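Local coordinates for tubulin-binding cofactor A (Leishmania major, PDB 4CQI), which probably acts early in the tubulin folding pathway, binding beta-tubulin and helping to stabilise it in a quasi-native conformation, at residues Ala90-Leu95 / Ala117-Gly122; Asp97-Glu102 / Glu110-Ala115; Lys26-Lys31 / Ser104-Glu109. All coordinates share one frame; numbering follows the deposited sequence.

Contact 1: residues Ala90-Leu95 / Ala117-Gly122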
loop_
_atom_site.group_PDB
_atom_site.type_symbol
_atom_site.label_atom_id
_atom_site.label_comp_id
_atom_site.label_asym_id
_atom_site.label_seq_id
_atom_site.Cartn_x
_atom_site.Cartn_y
_atom_site.Cartn_z
ATOM N N ALA A 90 -3.272 -8.059 -2.514
ATOM C CA ALA A 90 -3.011 -8.751 -3.779
ATOM C C ALA A 90 -1.499 -8.975 -3.966
ATOM O O ALA A 90 -1.061 -10.053 -4.422
ATOM C CB ALA A 90 -3.604 -7.979 -4.973
ATOM N N SER A 91 -0.715 -7.997 -3.532
ATOM C CA SER A 91 0.752 -8.083 -3.597
ATOM C C SER A 91 1.320 -9.109 -2.604
ATOM O O SER A 91 2.272 -9.857 -2.922
ATOM C CB SER A 91 1.328 -6.661 -3.388
ATOM O OG SER A 91 2.737 -6.675 -3.493
ATOM N N VAL A 92 0.743 -9.170 -1.418
ATOM C CA VAL A 92 1.131 -10.149 -0.400
ATOM C C VAL A 92 0.896 -11.563 -0.922
ATOM O O VAL A 92 1.776 -12.432 -0.796
ATOM C CB VAL A 92 0.419 -9.927 0.947
ATOM C CG1 VAL A 92 0.623 -11.139 1.890
ATOM C CG2 VAL A 92 0.898 -8.627 1.621
ATOM N N LYS A 93 -0.279 -11.785 -1.523
ATOM C CA LYS A 93 -0.627 -13.112 -2.107
ATOM C C LYS A 93 0.269 -13.531 -3.262
ATOM O O LYS A 93 0.687 -14.696 -3.330
ATOM C CB LYS A 93 -2.083 -13.143 -2.594
ATOM C CG LYS A 93 -2.557 -14.482 -3.140
ATOM C CD LYS A 93 -2.615 -15.523 -2.041
ATOM C CE LYS A 93 -3.322 -16.821 -2.479
ATOM N NZ LYS A 93 -3.057 -17.876 -1.437
ATOM N N ASP A 94 0.591 -12.584 -4.129
ATOM C CA ASP A 94 1.488 -12.817 -5.230
ATOM C C ASP A 94 2.885 -13.238 -4.742
ATOM O O ASP A 94 3.482 -14.217 -5.259
ATOM C CB ASP A 94 1.579 -11.575 -6.099
ATOM C CG ASP A 94 2.376 -11.809 -7.363
ATOM O OD1 ASP A 94 1.953 -12.674 -8.182
ATOM O OD2 ASP A 94 3.370 -11.101 -7.589
ATOM N N LEU A 95 3.384 -12.534 -3.728
ATOM C CA LEU A 95 4.695 -12.812 -3.163
ATOM C C LEU A 95 4.673 -14.122 -2.465
ATOM O O LEU A 95 5.558 -14.968 -2.650
ATOM C CB LEU A 95 5.138 -11.660 -2.217
ATOM C CG LEU A 95 6.481 -11.738 -1.509
ATOM C CD1 LEU A 95 7.662 -12.000 -2.462
ATOM C CD2 LEU A 95 6.720 -10.482 -0.652
ATOM N N ALA A 117 9.559 -10.209 6.306
ATOM C CA ALA A 117 9.335 -8.956 7.067
ATOM C C ALA A 117 8.327 -7.997 6.389
ATOM O O ALA A 117 7.457 -7.387 7.058
ATOM C CB ALA A 117 10.682 -8.232 7.326
ATOM N N THR A 118 8.434 -7.903 5.071
ATOM C CA THR A 118 7.629 -6.956 4.273
ATOM C C THR A 118 6.196 -7.467 4.207
ATOM O O THR A 118 5.253 -6.684 4.362
ATOM C CB THR A 118 8.222 -6.779 2.861
ATOM O OG1 THR A 118 9.586 -6.360 2.972
ATOM C CG2 THR A 118 7.478 -5.714 2.054
ATOM N N MET A 119 6.008 -8.788 4.030
ATOM C CA MET A 119 4.660 -9.371 4.172
ATOM C C MET A 119 4.054 -9.112 5.541
ATOM O O MET A 119 2.887 -8.702 5.635
ATOM C CB MET A 119 4.669 -10.879 3.842
ATOM C CG MET A 119 4.958 -11.157 2.388
ATOM S SD MET A 119 4.767 -12.909 1.924
ATOM C CE MET A 119 6.163 -13.602 2.757
ATOM N N ALA A 120 4.827 -9.326 6.604
ATOM C CA ALA A 120 4.347 -9.027 7.961
ATOM C C ALA A 120 3.979 -7.546 8.133
ATOM O O ALA A 120 2.932 -7.246 8.715
ATOM C CB ALA A 120 5.344 -9.474 9.014
ATOM N N ASP A 121 4.795 -6.633 7.594
ATOM C CA ASP A 121 4.452 -5.190 7.552
ATOM C C ASP A 121 3.140 -4.914 6.815
ATOM O O ASP A 121 2.334 -4.092 7.277
ATOM C CB ASP A 121 5.557 -4.331 6.904
ATOM C CG ASP A 121 6.839 -4.274 7.723
ATOM O OD1 ASP A 121 6.811 -4.521 8.946
ATOM O OD2 ASP A 121 7.896 -3.950 7.132
ATOM N N GLY A 122 2.901 -5.595 5.694
ATOM C CA GLY A 122 1.606 -5.449 4.959
ATOM C C GLY A 122 0.394 -5.934 5.754
ATOM O O GLY A 122 -0.615 -5.237 5.847
#
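Val92 and Met119 mark the place where two antiparallel helices, 67-100 and 109-125, draw close: the CA atoms of Val92 and Met119 are 5.8 Å apart. Both segments are regular helix; each satisfies its main chain internally, as in Leu95 N to Ser91 O, and the contact between them is made mostly by side chains. Gly122 suits so near an approach: with no side chain of its own, it leaves Val92 CG2 facing bare backbone, 4.7 Å from Gly122 CA.

Met119 buries more surface than any other residue here. Its CG lies anti to the carbonyl carbon (chi1 -67°), which sends the chain across to helix 67-100. There Met119 CG meets Leu95 CD2 at 3.6 Å, while Met119 SD lies 4.0 Å from Leu95 CG, the two side chains crossing at a slant. An unbranched, flexible thioether fits well here, since it can thread between the branched Leu95 and Val92. Val92 CG1 is a looser neighbour, 4.4 Å from Met119 CG.

Helix 23-62 closes one flank of this pair: its Leu35 touches Ser91, Val92 and Thr118, and its Leu28 packs on Leu95, making the contact part of a largely buried layer of the three-helix bundle.

Contact 2: residues Asp97-Glu102 / Glu110-Ala115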
loop_
_atom_site.group_PDB
_atom_site.type_symbol
_atom_site.label_atom_id
_atom_site.label_comp_id
_atom_site.label_asym_id
_atom_site.label_seq_id
_atom_site.Cartn_x
_atom_site.Cartn_y
_atom_site.Cartn_z
ATOM N N ASP A 97 2.640 -16.702 -2.943
ATOM C CA ASP A 97 2.583 -17.742 -3.993
ATOM C C ASP A 97 3.969 -17.975 -4.603
ATOM O O ASP A 97 4.359 -19.107 -4.774
ATOM C CB ASP A 97 1.618 -17.347 -5.110
ATOM C CG ASP A 97 0.136 -17.513 -4.713
ATOM O OD1 ASP A 97 -0.171 -18.000 -3.603
ATOM O OD2 ASP A 97 -0.711 -17.110 -5.536
ATOM N N TYR A 98 4.692 -16.911 -4.952
ATOM C CA TYR A 98 6.016 -17.031 -5.579
ATOM C C TYR A 98 6.988 -17.771 -4.670
ATOM O O TYR A 98 7.777 -18.613 -5.138
ATOM C CB TYR A 98 6.606 -15.665 -5.950
ATOM C CG TYR A 98 7.794 -15.784 -6.886
ATOM C CD1 TYR A 98 7.621 -16.215 -8.183
ATOM C CD2 TYR A 98 9.095 -15.503 -6.460
ATOM C CE1 TYR A 98 8.670 -16.369 -9.039
ATOM C CE2 TYR A 98 10.157 -15.644 -7.312
ATOM C CZ TYR A 98 9.949 -16.093 -8.610
ATOM O OH TYR A 98 11.002 -16.241 -9.494
ATOM N N LEU A 99 6.931 -17.449 -3.382
ATOM C CA LEU A 99 7.773 -18.106 -2.386
ATOM C C LEU A 99 7.489 -19.596 -2.257
ATOM O O LEU A 99 8.370 -20.348 -1.838
ATOM C CB LEU A 99 7.696 -17.422 -1.020
ATOM C CG LEU A 99 8.369 -16.042 -0.936
ATOM C CD1 LEU A 99 7.920 -15.323 0.324
ATOM C CD2 LEU A 99 9.915 -16.170 -0.900
ATOM N N GLU A 100 6.276 -20.020 -2.593
ATOM C CA GLU A 100 5.985 -21.452 -2.658
ATOM C C GLU A 100 6.473 -22.121 -3.942
ATOM O O GLU A 100 6.628 -23.333 -3.957
ATOM C CB GLU A 100 4.489 -21.689 -2.487
ATOM C CG GLU A 100 4.015 -21.264 -1.112
ATOM C CD GLU A 100 2.512 -21.142 -1.018
ATOM O OE1 GLU A 100 1.805 -21.703 -1.898
ATOM O OE2 GLU A 100 2.045 -20.473 -0.061
ATOM N N LYS A 101 6.697 -21.345 -4.994
ATOM C CA LYS A 101 7.124 -21.866 -6.315
ATOM C C LYS A 101 8.587 -21.551 -6.566
ATOM O O LYS A 101 9.419 -21.951 -5.749
ATOM C CB LYS A 101 6.208 -21.339 -7.421
ATOM C CG LYS A 101 4.735 -21.683 -7.202
ATOM C CD LYS A 101 3.875 -21.414 -8.439
ATOM C CE LYS A 101 2.412 -21.836 -8.238
ATOM N NZ LYS A 101 1.574 -21.661 -9.477
ATOM N N GLU A 102 8.927 -20.836 -7.651
ATOM C CA GLU A 102 10.327 -20.654 -8.049
ATOM C C GLU A 102 11.134 -19.876 -7.008
ATOM O O GLU A 102 12.373 -19.987 -6.963
ATOM C CB GLU A 102 10.452 -19.938 -9.400
ATOM C CG GLU A 102 9.962 -20.740 -10.605
ATOM C CD GLU A 102 8.492 -20.539 -10.895
ATOM O OE1 GLU A 102 7.751 -20.046 -9.994
ATOM O OE2 GLU A 102 8.099 -20.870 -12.039
ATOM N N GLU A 110 19.015 -13.282 3.486
ATOM C CA GLU A 110 18.598 -11.916 3.843
ATOM C C GLU A 110 17.419 -11.416 2.975
ATOM O O GLU A 110 16.537 -10.688 3.487
ATOM C CB GLU A 110 19.773 -10.926 3.762
ATOM C CG GLU A 110 20.743 -11.085 4.949
ATOM C CD GLU A 110 21.642 -12.296 4.822
ATOM O OE1 GLU A 110 21.923 -12.694 3.673
ATOM O OE2 GLU A 110 22.076 -12.847 5.875
ATOM N N LEU A 111 17.393 -11.795 1.693
ATOM C CA LEU A 111 16.238 -11.475 0.822
ATOM C C LEU A 111 14.993 -12.230 1.256
ATOM O O LEU A 111 13.891 -11.664 1.258
ATOM C CB LEU A 111 16.525 -11.780 -0.650
ATOM C CG LEU A 111 15.438 -11.471 -1.683
ATOM C CD1 LEU A 111 14.955 -10.035 -1.629
ATOM C CD2 LEU A 111 15.959 -11.786 -3.073
ATOM N N LEU A 112 15.135 -13.504 1.628
ATOM C CA LEU A 112 13.991 -14.231 2.178
ATOM C C LEU A 112 13.475 -13.605 3.479
ATOM O O LEU A 112 12.239 -13.482 3.682
ATOM C CB LEU A 112 14.332 -15.718 2.395
ATOM C CG LEU A 112 14.579 -16.563 1.159
ATOM C CD1 LEU A 112 15.031 -17.951 1.642
ATOM C CD2 LEU A 112 13.293 -16.662 0.324
ATOM N N ASP A 113 14.388 -13.171 4.351
ATOM C CA ASP A 113 13.989 -12.526 5.616
ATOM C C ASP A 113 13.273 -11.228 5.290
ATOM O O ASP A 113 12.229 -10.942 5.868
ATOM C CB ASP A 113 15.173 -12.208 6.538
ATOM C CG ASP A 113 15.783 -13.448 7.208
ATOM O OD1 ASP A 113 15.194 -14.545 7.174
ATOM O OD2 ASP A 113 16.895 -13.324 7.791
ATOM N N LEU A 114 13.809 -10.462 4.355
ATOM C CA LEU A 114 13.193 -9.219 3.956
ATOM C C LEU A 114 11.776 -9.451 3.352
ATOM O O LEU A 114 10.846 -8.691 3.629
ATOM C CB LEU A 114 14.069 -8.525 2.938
ATOM C CG LEU A 114 13.547 -7.202 2.415
ATOM C CD1 LEU A 114 13.354 -6.225 3.569
ATOM C CD2 LEU A 114 14.488 -6.660 1.349
ATOM N N ALA A 115 11.641 -10.459 2.498
ATOM C CA ALA A 115 10.321 -10.768 1.917
ATOM C C ALA A 115 9.323 -11.110 3.043
ATOM O O ALA A 115 8.183 -10.593 3.089
ATOM C CB ALA A 115 10.425 -11.934 0.915
#
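Leu99 and Leu112 meet methyl to methyl near the turn of the helical hairpin formed by helices 67-100 and 109-125, within the three-helix bundle of the TBCA family. The side chains lie antiparallel and overlap at their ends, Leu99 CD2 touching Leu112 CD2 at 3.6 Å.

The two leucines share one conformation, with CG anti to the carbonyl carbon (chi1 -71° in Leu99 and -67° in Leu112), and the difference between them comes from where CB points. The CB of Leu99 already faces the partner helix, and the rest of the side chain continues into the interface. Leu112 starts out along the flank of its helix instead, and only its terminal branch comes across to meet Leu99. Leucine serves both places well: its forked end offers two methyls at some distance from the main chain, enough to bridge backbones whose nearest CA atoms, those of Leu99 and Leu112, are 8.6 Å apart.

Ala115 directs its small CB toward Leu99 and also touches Val32 of helix 23-62, so its size lets it face both neighbouring helices. Tyr98, next to Leu99, turns to the first helix instead and packs on Asn24 and Thr27. Lys101 N bonds to Tyr98 O at 2.9 Å and only weakly to Asp97 O.

The fork of Leu99 thus divides its task: while CD2 meets Leu112, Leu99 CD1 lies 4.3 Å from Ala115 CB.

Contact 3: residues Lys26-Lys31 / Ser104-Glu109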
loop_
_atom_site.group_PDB
_atom_site.type_symbol
_atom_site.label_atom_id
_atom_site.label_comp_id
_atom_site.label_asym_id
_atom_site.label_seq_id
_atom_site.Cartn_x
_atom_site.Cartn_y
_atom_site.Cartn_z
ATOM N N LYS A 26 15.980 -12.259 -8.737
ATOM C CA LYS A 26 15.626 -10.986 -9.366
ATOM C C LYS A 26 14.110 -10.732 -9.279
ATOM O O LYS A 26 13.648 -9.604 -8.952
ATOM C CB LYS A 26 16.076 -10.981 -10.835
ATOM C CG LYS A 26 15.683 -9.739 -11.615
ATOM C CD LYS A 26 15.828 -9.918 -13.125
ATOM C CE LYS A 26 15.255 -8.726 -13.896
ATOM N NZ LYS A 26 16.269 -7.639 -14.096
ATOM N N THR A 27 13.338 -11.769 -9.577
ATOM C CA THR A 27 11.863 -11.682 -9.513
ATOM C C THR A 27 11.408 -11.442 -8.073
ATOM O O THR A 27 10.535 -10.571 -7.815
ATOM C CB THR A 27 11.243 -12.943 -10.124
ATOM O OG1 THR A 27 11.554 -12.940 -11.533
ATOM C CG2 THR A 27 9.746 -12.982 -9.932
ATOM N N LEU A 28 11.981 -12.189 -7.138
ATOM C CA LEU A 28 11.647 -11.994 -5.717
ATOM C C LEU A 28 11.877 -10.552 -5.264
ATOM O O LEU A 28 11.040 -9.958 -4.570
ATOM C CB LEU A 28 12.396 -12.970 -4.825
ATOM C CG LEU A 28 12.075 -13.014 -3.339
ATOM C CD1 LEU A 28 10.572 -13.189 -3.081
ATOM C CD2 LEU A 28 12.877 -14.124 -2.621
ATOM N N ARG A 29 13.028 -10.003 -5.648
ATOM C CA ARG A 29 13.376 -8.615 -5.337
ATOM C C ARG A 29 12.342 -7.629 -5.876
ATOM O O ARG A 29 11.898 -6.729 -5.148
ATOM C CB ARG A 29 14.792 -8.325 -5.899
ATOM C CG ARG A 29 15.500 -7.098 -5.369
ATOM C CD ARG A 29 16.964 -7.086 -5.851
ATOM N NE ARG A 29 17.830 -7.978 -5.057
ATOM C CZ ARG A 29 18.493 -9.052 -5.504
ATOM N NH1 ARG A 29 18.427 -9.430 -6.786
ATOM N NH2 ARG A 29 19.244 -9.761 -4.662
ATOM N N ILE A 30 11.941 -7.792 -7.144
ATOM C CA ILE A 30 10.943 -6.938 -7.761
ATOM C C ILE A 30 9.625 -7.024 -7.006
ATOM O O ILE A 30 8.982 -5.996 -6.754
ATOM C CB ILE A 30 10.701 -7.316 -9.237
ATOM C CG1 ILE A 30 11.926 -6.967 -10.101
ATOM C CG2 ILE A 30 9.447 -6.629 -9.791
ATOM C CD1 ILE A 30 11.963 -7.771 -11.400
ATOM N N LYS A 31 9.220 -8.235 -6.666
ATOM C CA LYS A 31 7.949 -8.408 -5.938
ATOM C C LYS A 31 8.002 -7.779 -4.528
ATOM O O LYS A 31 7.036 -7.146 -4.104
ATOM C CB LYS A 31 7.528 -9.867 -5.888
ATOM C CG LYS A 31 7.224 -10.500 -7.245
ATOM C CD LYS A 31 6.690 -11.933 -7.062
ATOM C CE LYS A 31 6.405 -12.571 -8.437
ATOM N NZ LYS A 31 5.317 -11.895 -9.200
ATOM N N SER A 104 10.968 -20.597 -3.978
ATOM C CA SER A 104 11.212 -21.558 -2.896
ATOM C C SER A 104 12.666 -21.972 -2.818
ATOM O O SER A 104 13.084 -22.508 -1.780
ATOM C CB SER A 104 10.362 -22.831 -3.036
ATOM O OG SER A 104 10.757 -23.631 -4.152
ATOM N N THR A 105 13.418 -21.721 -3.893
ATOM C CA THR A 105 14.790 -22.182 -3.980
ATOM C C THR A 105 15.785 -21.047 -3.798
ATOM O O THR A 105 17.007 -21.285 -3.872
ATOM C CB THR A 105 15.099 -22.921 -5.319
ATOM O OG1 THR A 105 14.672 -22.154 -6.443
ATOM C CG2 THR A 105 14.435 -24.280 -5.331
ATOM N N VAL A 106 15.300 -19.831 -3.517
ATOM C CA VAL A 106 16.205 -18.716 -3.396
ATOM C C VAL A 106 17.133 -19.049 -2.201
ATOM O O VAL A 106 16.683 -19.564 -1.163
ATOM C CB VAL A 106 15.452 -17.362 -3.254
ATOM C CG1 VAL A 106 16.412 -16.279 -2.784
ATOM C CG2 VAL A 106 14.827 -16.990 -4.607
ATOM N N SER A 107 18.431 -18.848 -2.388
ATOM C CA SER A 107 19.414 -19.211 -1.342
ATOM C C SER A 107 19.805 -17.993 -0.502
ATOM O O SER A 107 20.421 -18.132 0.569
ATOM C CB SER A 107 20.667 -19.835 -1.959
ATOM O OG SER A 107 21.227 -18.978 -2.943
ATOM N N ASN A 108 19.459 -16.807 -1.003
ATOM C CA ASN A 108 19.774 -15.561 -0.313
ATOM C C ASN A 108 18.899 -15.402 0.915
ATOM O O ASN A 108 17.754 -14.937 0.828
ATOM C CB ASN A 108 19.607 -14.407 -1.274
ATOM C CG ASN A 108 19.958 -13.074 -0.651
ATOM O OD1 ASN A 108 19.950 -12.933 0.570
ATOM N ND2 ASN A 108 20.218 -12.099 -1.481
ATOM N N GLU A 109 19.446 -15.801 2.058
ATOM C CA GLU A 109 18.773 -15.727 3.337
ATOM C C GLU A 109 18.238 -14.324 3.736
ATOM O O GLU A 109 17.163 -14.209 4.323
ATOM C CB GLU A 109 19.769 -16.206 4.400
ATOM C CG GLU A 109 19.405 -16.051 5.858
ATOM C CD GLU A 109 20.591 -16.402 6.788
ATOM O OE1 GLU A 109 21.343 -17.372 6.509
ATOM O OE2 GLU A 109 20.777 -15.700 7.804
#
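Leu28 and Val106 supply the apolar half of the contact between helix 23-62 and the loop that joins helices 67-100 and 109-125. One methyl of Leu28 does the touching: CD2 settles against both methyls of Val106, 4.0 Å from Val106 CG2 and 4.1 Å from Val106 CG1. Leu28 CG stands anti to the backbone N (chi1 -174°), which extends the fork away from its helix toward the loop. Beta-branched Val106 is short and broad, and presents both methyls to this one carbon. Leu28 also packs on Leu111 and Leu112 of helix 109-125, so the apolar cluster links the loop with the helix that follows it.

The polar half lies nearer the surface. Arg29 and Asn108 approach at about a right angle, with Asn108 ND2 at the edge of the guanidinium, close to its plane, and 4.1 Å from Arg29 NH2. The guanidinium and amide planes are 52° apart. These two nitrogens are both donors and make no bond with each other; they share an acceptor, Glu25 OE2, which forms a salt bridge with Arg29 NH2 and takes a hydrogen bond from Asn108 ND2.

The other end of the amide has a separate task, since Asn108 is the N-cap of helix 109-125 and its OD1 accepts from Leu111 N. Asparagine is apt here because one planar group both donates and accepts: it closes the helix start with its oxygen and ties it, through the carboxylate of Glu25, to the first helix.

Contacts 1 and 2 hold the same two elements, helices 67-100 and 109-125, whereas contact 3 brings in helix 23-62 and the connecting loop. Contact 1 is the most buried and wholly apolar; contact 2, nearer the turn, is apolar but only partly buried; contact 3 shares that partial burial and adds charge and amide chemistry at its exposed edge. Apolar side chains link the three contacts, running from the buried contact 1 to the partly buried end: Met119 CE touches Leu99 CD1 at 3.5 Å, and Leu28 CD1 lies 3.8 Å from Leu99 CD2. At the margin, a salt bridge from Lys31 NZ to Asp94 OD2, 2.6 Å long, joins contacts 3 and 1.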